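Local coordinates for 2-aminomuconic 6-semialdehyde dehydrogenase (Pseudomonas sp., PDB 7BZV), which probably catalyses the NAD+-dependent oxidation of 2-aminomuconic 6-semialdehyde in 2-aminophenol catabolism, working as a tetramer on which cofactor binding depends, at residues Asp273-Met276 with Arg277-Leu281; Ile421-Asn425 with Leu426-His430. All blocks are in the same frame, centred on the assembly; numbering follows the deposited sequence.

Contact 1. Residues Asp273-Met276 with Arg277-Leu281; sequences DGMM and RALFL
The last two turns of helix 268-280, the helix of the beta-alpha-beta unit that joins strands 258-262 and 290-296, bring Met275 and Met276 against Ala278, Leu279 and Phe280. The helical ladder is regular at first: Ala278 N donates to Gly274 O at 2.9 Å, nearly straight at 168° and in the carbonyl plane. In the next two bonds, from Leu279 N to Met275 O and from Phe280 N to Met276 O, the alignment is poorer, the latter 139° at the hydrogen, with its donor tilted 34° from the carbonyl plane. That progressive loss of alignment fits a helix running out, since Leu281 is the first residue to leave helical backbone angles.

Met276 and Phe280 lie side by side and point the same way. Met276 SD sits 5.2 Å from the centroid of the Phe280 ring and almost exactly in its plane, a Met-aromatic contact made at the ring edge. The bend at chi2 places SD beside that edge. Leu279 CB, by contrast, lies over the centre of one face of the same ring, 3.5 Å above its plane. On another side of the helix, Met275 CE reaches Leu279 CG at 4.2 Å, the two chains crossing at a slant. A glycine in place of Leu279 would probably leave Met275 CE without its branched neighbour and take the cover from that face of the Phe280 ring.

Met276 also packs on Leu307 and Ile311 of helix 297-312, whereas Met275 and Leu279 meet Val293 of strand 290-296. Thioethers and hydrocarbon therefore make this end of the helix an apolar wedge between strand and helix, while the charge of Asp273 is paired with Arg310.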
loop_
_atom_site.group_PDB
_atom_site.type_symbol
_atom_site.label_atom_id
_atom_site.label_comp_id
_atom_site.label_asym_id
_atom_site.label_seq_id
_atom_site.Cartn_x
_atom_site.Cartn_y
_atom_site.Cartn_z
ATOM N N ASP B 273 5.889 -32.568 17.326
ATOM C CA ASP B 273 6.162 -31.460 18.237
ATOM C C ASP B 273 5.085 -30.387 18.129
ATOM O O ASP B 273 4.611 -29.840 19.135
ATOM C CB ASP B 273 7.509 -30.807 17.920
ATOM C CG ASP B 273 8.683 -31.619 18.391
ATOM O OD1 ASP B 273 8.505 -32.576 19.151
ATOM O OD2 ASP B 273 9.798 -31.284 17.978
ATOM N N GLY B 274 4.752 -30.022 16.889
ATOM C CA GLY B 274 3.769 -28.974 16.654
ATOM C C GLY B 274 2.362 -29.373 17.045
ATOM O O GLY B 274 1.630 -28.581 17.635
ATOM N N MET B 275 1.976 -30.606 16.746
ATOM C CA MET B 275 0.637 -31.075 17.088
ATOM C C MET B 275 0.449 -31.243 18.589
ATOM O O MET B 275 -0.654 -30.992 19.094
ATOM C CB MET B 275 0.344 -32.374 16.356
ATOM C CG MET B 275 0.049 -32.175 14.839
ATOM S SD MET B 275 -1.268 -30.994 14.530
ATOM C CE MET B 275 -2.632 -31.711 15.435
ATOM N N MET B 276 1.498 -31.631 19.336
ATOM C CA MET B 276 1.341 -31.655 20.788
ATOM C C MET B 276 0.975 -30.285 21.318
ATOM O O MET B 276 0.176 -30.193 22.266
ATOM C CB MET B 276 2.580 -32.183 21.510
ATOM C CG MET B 276 2.711 -33.584 21.182
ATOM S SD MET B 276 1.681 -34.657 22.259
ATOM C CE MET B 276 0.159 -34.938 21.410
ATOM N N ARG B 277 1.491 -29.215 20.704
ATOM C CA ARG B 277 1.084 -27.883 21.141
ATOM C C ARG B 277 -0.331 -27.547 20.660
ATOM O O ARG B 277 -1.166 -27.059 21.438
ATOM C CB ARG B 277 2.110 -26.856 20.648
ATOM C CG ARG B 277 3.468 -26.992 21.365
ATOM C CD ARG B 277 4.603 -26.195 20.728
ATOM N NE ARG B 277 4.260 -24.799 20.483
ATOM C CZ ARG B 277 4.343 -23.847 21.396
ATOM N NH1 ARG B 277 4.777 -24.154 22.613
ATOM N NH2 ARG B 277 4.020 -22.591 21.072
ATOM N N ALA B 278 -0.610 -27.790 19.379
ATOM C CA ALA B 278 -1.924 -27.486 18.807
ATOM C C ALA B 278 -3.038 -28.190 19.557
ATOM O O ALA B 278 -4.181 -27.714 19.560
ATOM C CB ALA B 278 -1.991 -27.900 17.330
ATOM N N LEU B 279 -2.741 -29.342 20.151
ATOM C CA LEU B 279 -3.736 -30.083 20.909
ATOM C C LEU B 279 -3.796 -29.670 22.381
ATOM O O LEU B 279 -4.894 -29.561 22.926
ATOM C CB LEU B 279 -3.479 -31.606 20.838
ATOM C CG LEU B 279 -3.554 -32.256 19.449
ATOM C CD1 LEU B 279 -3.061 -33.695 19.459
ATOM C CD2 LEU B 279 -4.952 -32.188 18.872
ATOM N N PHE B 280 -2.652 -29.446 23.057
ATOM C CA PHE B 280 -2.635 -29.443 24.521
ATOM C C PHE B 280 -2.016 -28.189 25.126
ATOM O O PHE B 280 -2.052 -28.022 26.346
ATOM C CB PHE B 280 -1.906 -30.713 25.046
ATOM C CG PHE B 280 -2.460 -31.996 24.496
ATOM C CD1 PHE B 280 -3.807 -32.276 24.616
ATOM C CD2 PHE B 280 -1.637 -32.913 23.838
ATOM C CE1 PHE B 280 -4.340 -33.440 24.088
ATOM C CE2 PHE B 280 -2.169 -34.073 23.292
ATOM C CZ PHE B 280 -3.521 -34.341 23.430
ATOM N N LEU B 281 -1.484 -27.278 24.318
ATOM C CA LEU B 281 -1.021 -26.020 24.887
ATOM C C LEU B 281 -2.161 -25.328 25.636
ATOM O O LEU B 281 -3.303 -25.311 25.176
ATOM C CB LEU B 281 -0.479 -25.103 23.779
ATOM C CG LEU B 281 0.143 -23.820 24.302
ATOM C CD1 LEU B 281 1.431 -24.143 25.073
ATOM C CD2 LEU B 281 0.458 -22.811 23.164
#

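Contact 2. Residues Ile421-Asn425 with Leu426-His430; sequences IWTTN and LSRAH
Arg428 runs its aliphatic stem past Thr423, the two side chains crossing at a slant with Arg428 CD 3.5 Å from Thr423 OG1. The guanidinium presents its edge to that hydroxyl oxygen, which lies near its plane, and a bend at chi3 turns the group there. The charge itself is met by Asp265: OD2 forms a salt bridge with Arg428 NH1, and OD1 is hydrogen-bonded to Thr423 OG1. One carboxylate thus links both side chains.

Asn425 stands at the N-cap of helix 426-435. Its CG is anti to the backbone N (chi1 -175°), which carries OD1 forward over the first turn to accept from Arg428 N at 2.9 Å. The bond is nearly straight, 165° at the hydrogen, although the donor is tilted 21° from the plane of the amide. The backbone carbonyl of the same residue starts the helical ladder, taking Ala429 N at 2.9 Å. Just before the cap, Asn425 N donates to Thr423 OG1 across 3.0 Å, closing an ST turn that leads from strand 418-422 toward the helix. Thr423 CG2, meanwhile, rests on Ala429, 3.8 Å from its CB, so the methyl of this threonine meets Ala429 of the helix while its hydroxyl oxygen closes the ST turn.

The geometry belongs to the strand-to-helix connection of the beta-alpha-beta unit 418-422, 426-435 and 440-443. It also reaches a subunit interface: His430 NE2 is hydrogen-bonded to His430 NE2 of the second subunit, and His430 ND1 to Tyr138 of the fourth. Chemically, Asn425 satisfies an amide at the open start of the helix and its own N-H is held by the ST turn, a pair of bonds likely to keep the entry to this helix fixed where the tetramer assembles.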
loop_
_atom_site.group_PDB
_atom_site.type_symbol
_atom_site.label_atom_id
_atom_site.label_comp_id
_atom_site.label_asym_id
_atom_site.label_seq_id
_atom_site.Cartn_x
_atom_site.Cartn_y
_atom_site.Cartn_z
ATOM N N ILE B 421 -1.835 -27.451 8.762
ATOM C CA ILE B 421 -1.568 -28.418 7.701
ATOM C C ILE B 421 -0.092 -28.807 7.744
ATOM O O ILE B 421 0.770 -27.925 7.713
ATOM C CB ILE B 421 -1.817 -27.807 6.311
ATOM C CG1 ILE B 421 -3.156 -27.046 6.230
ATOM C CG2 ILE B 421 -1.701 -28.839 5.208
ATOM C CD1 ILE B 421 -4.276 -27.934 6.427
ATOM N N TRP B 422 0.192 -30.103 7.630
ATOM C CA TRP B 422 1.557 -30.639 7.709
ATOM C C TRP B 422 1.824 -31.454 6.444
ATOM O O TRP B 422 1.206 -32.506 6.234
ATOM C CB TRP B 422 1.747 -31.486 8.981
ATOM C CG TRP B 422 1.683 -30.600 10.229
ATOM C CD1 TRP B 422 0.548 -30.182 10.876
ATOM C CD2 TRP B 422 2.777 -29.960 10.901
ATOM N NE1 TRP B 422 0.870 -29.345 11.899
ATOM C CE2 TRP B 422 2.222 -29.176 11.933
ATOM C CE3 TRP B 422 4.164 -29.986 10.744
ATOM C CZ2 TRP B 422 3.000 -28.456 12.814
ATOM C CZ3 TRP B 422 4.931 -29.255 11.607
ATOM C CH2 TRP B 422 4.344 -28.493 12.632
ATOM N N THR B 423 2.747 -30.961 5.619
ATOM C CA THR B 423 3.196 -31.607 4.382
ATOM C C THR B 423 4.512 -30.974 3.982
ATOM O O THR B 423 4.761 -29.804 4.286
ATOM C CB THR B 423 2.175 -31.437 3.245
ATOM O OG1 THR B 423 2.676 -32.005 2.030
ATOM C CG2 THR B 423 1.943 -29.956 2.947
ATOM N N THR B 424 5.351 -31.743 3.286
ATOM C CA THR B 424 6.554 -31.183 2.677
ATOM C C THR B 424 6.380 -30.962 1.185
ATOM O O THR B 424 7.345 -30.588 0.517
ATOM C CB THR B 424 7.785 -32.079 2.937
ATOM O OG1 THR B 424 7.549 -33.397 2.430
ATOM C CG2 THR B 424 8.025 -32.151 4.429
ATOM N N ASN B 425 5.184 -31.187 0.652
ATOM C CA ASN B 425 4.920 -31.027 -0.775
ATOM C C ASN B 425 4.559 -29.575 -1.082
ATOM O O ASN B 425 3.562 -29.053 -0.562
ATOM C CB ASN B 425 3.793 -31.944 -1.217
ATOM C CG ASN B 425 3.551 -31.890 -2.744
ATOM O OD1 ASN B 425 3.024 -30.904 -3.277
ATOM N ND2 ASN B 425 3.953 -32.930 -3.434
ATOM N N LEU B 426 5.353 -28.946 -1.956
ATOM C CA LEU B 426 5.211 -27.522 -2.231
ATOM C C LEU B 426 3.803 -27.174 -2.686
ATOM O O LEU B 426 3.146 -26.314 -2.093
ATOM C CB LEU B 426 6.211 -27.089 -3.302
ATOM C CG LEU B 426 6.003 -25.707 -3.915
ATOM C CD1 LEU B 426 6.341 -24.662 -2.883
ATOM C CD2 LEU B 426 6.854 -25.549 -5.141
ATOM N N SER B 427 3.356 -27.774 -3.795
ATOM C CA SER B 427 2.085 -27.364 -4.374
ATOM C C SER B 427 0.927 -27.701 -3.450
ATOM O O SER B 427 -0.043 -26.938 -3.336
ATOM C CB SER B 427 1.900 -28.032 -5.729
ATOM O OG SER B 427 2.618 -27.286 -6.698
ATOM N N ARG B 428 1.009 -28.851 -2.793
ATOM C CA ARG B 428 -0.076 -29.249 -1.921
ATOM C C ARG B 428 -0.207 -28.316 -0.726
ATOM O O ARG B 428 -1.321 -28.043 -0.278
ATOM C CB ARG B 428 0.139 -30.681 -1.445
ATOM C CG ARG B 428 -0.799 -31.103 -0.348
ATOM C CD ARG B 428 -0.295 -32.395 0.240
ATOM N NE ARG B 428 -0.662 -33.532 -0.586
ATOM C CZ ARG B 428 -0.030 -34.712 -0.576
ATOM N NH1 ARG B 428 1.045 -34.903 0.188
ATOM N NH2 ARG B 428 -0.476 -35.700 -1.336
ATOM N N ALA B 429 0.921 -27.875 -0.150
ATOM C CA ALA B 429 0.879 -26.968 0.984
ATOM C C ALA B 429 0.059 -25.727 0.657
ATOM O O ALA B 429 -0.815 -25.308 1.434
ATOM C CB ALA B 429 2.298 -26.559 1.371
ATOM N N HIS B 430 0.387 -25.093 -0.468
ATOM C CA HIS B 430 -0.264 -23.850 -0.857
ATOM C C HIS B 430 -1.701 -24.105 -1.285
ATOM O O HIS B 430 -2.609 -23.384 -0.870
ATOM C CB HIS B 430 0.544 -23.167 -1.965
ATOM C CG HIS B 430 1.835 -22.589 -1.473
ATOM N ND1 HIS B 430 1.906 -21.407 -0.773
ATOM C CD2 HIS B 430 3.097 -23.076 -1.508
ATOM C CE1 HIS B 430 3.160 -21.171 -0.429
ATOM N NE2 HIS B 430 3.911 -22.159 -0.883
#

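Overall arrangement
Along the chain, contact 1 (273-281) closes before contact 2 (421-430) opens, so they neither nest nor cross. Each spans a local turn rather than a long loop: contact 1 finishes helix 268-280, and contact 2 begins helix 426-435. Their centres are about 19 Å apart, yet the two meet directly, because Trp422, at the end of strand 418-422, packs on helix 268-280, with its NE1 3.8 Å from Met275 SD and its CZ2 3.9 Å from Gly274 CA. Strands 258-262, 290-296, 418-422 and 440-443 share one mixed sheet, and this packing joins the helix of one beta-alpha-beta unit to the strand of the other. Only contact 2 touches other subunits.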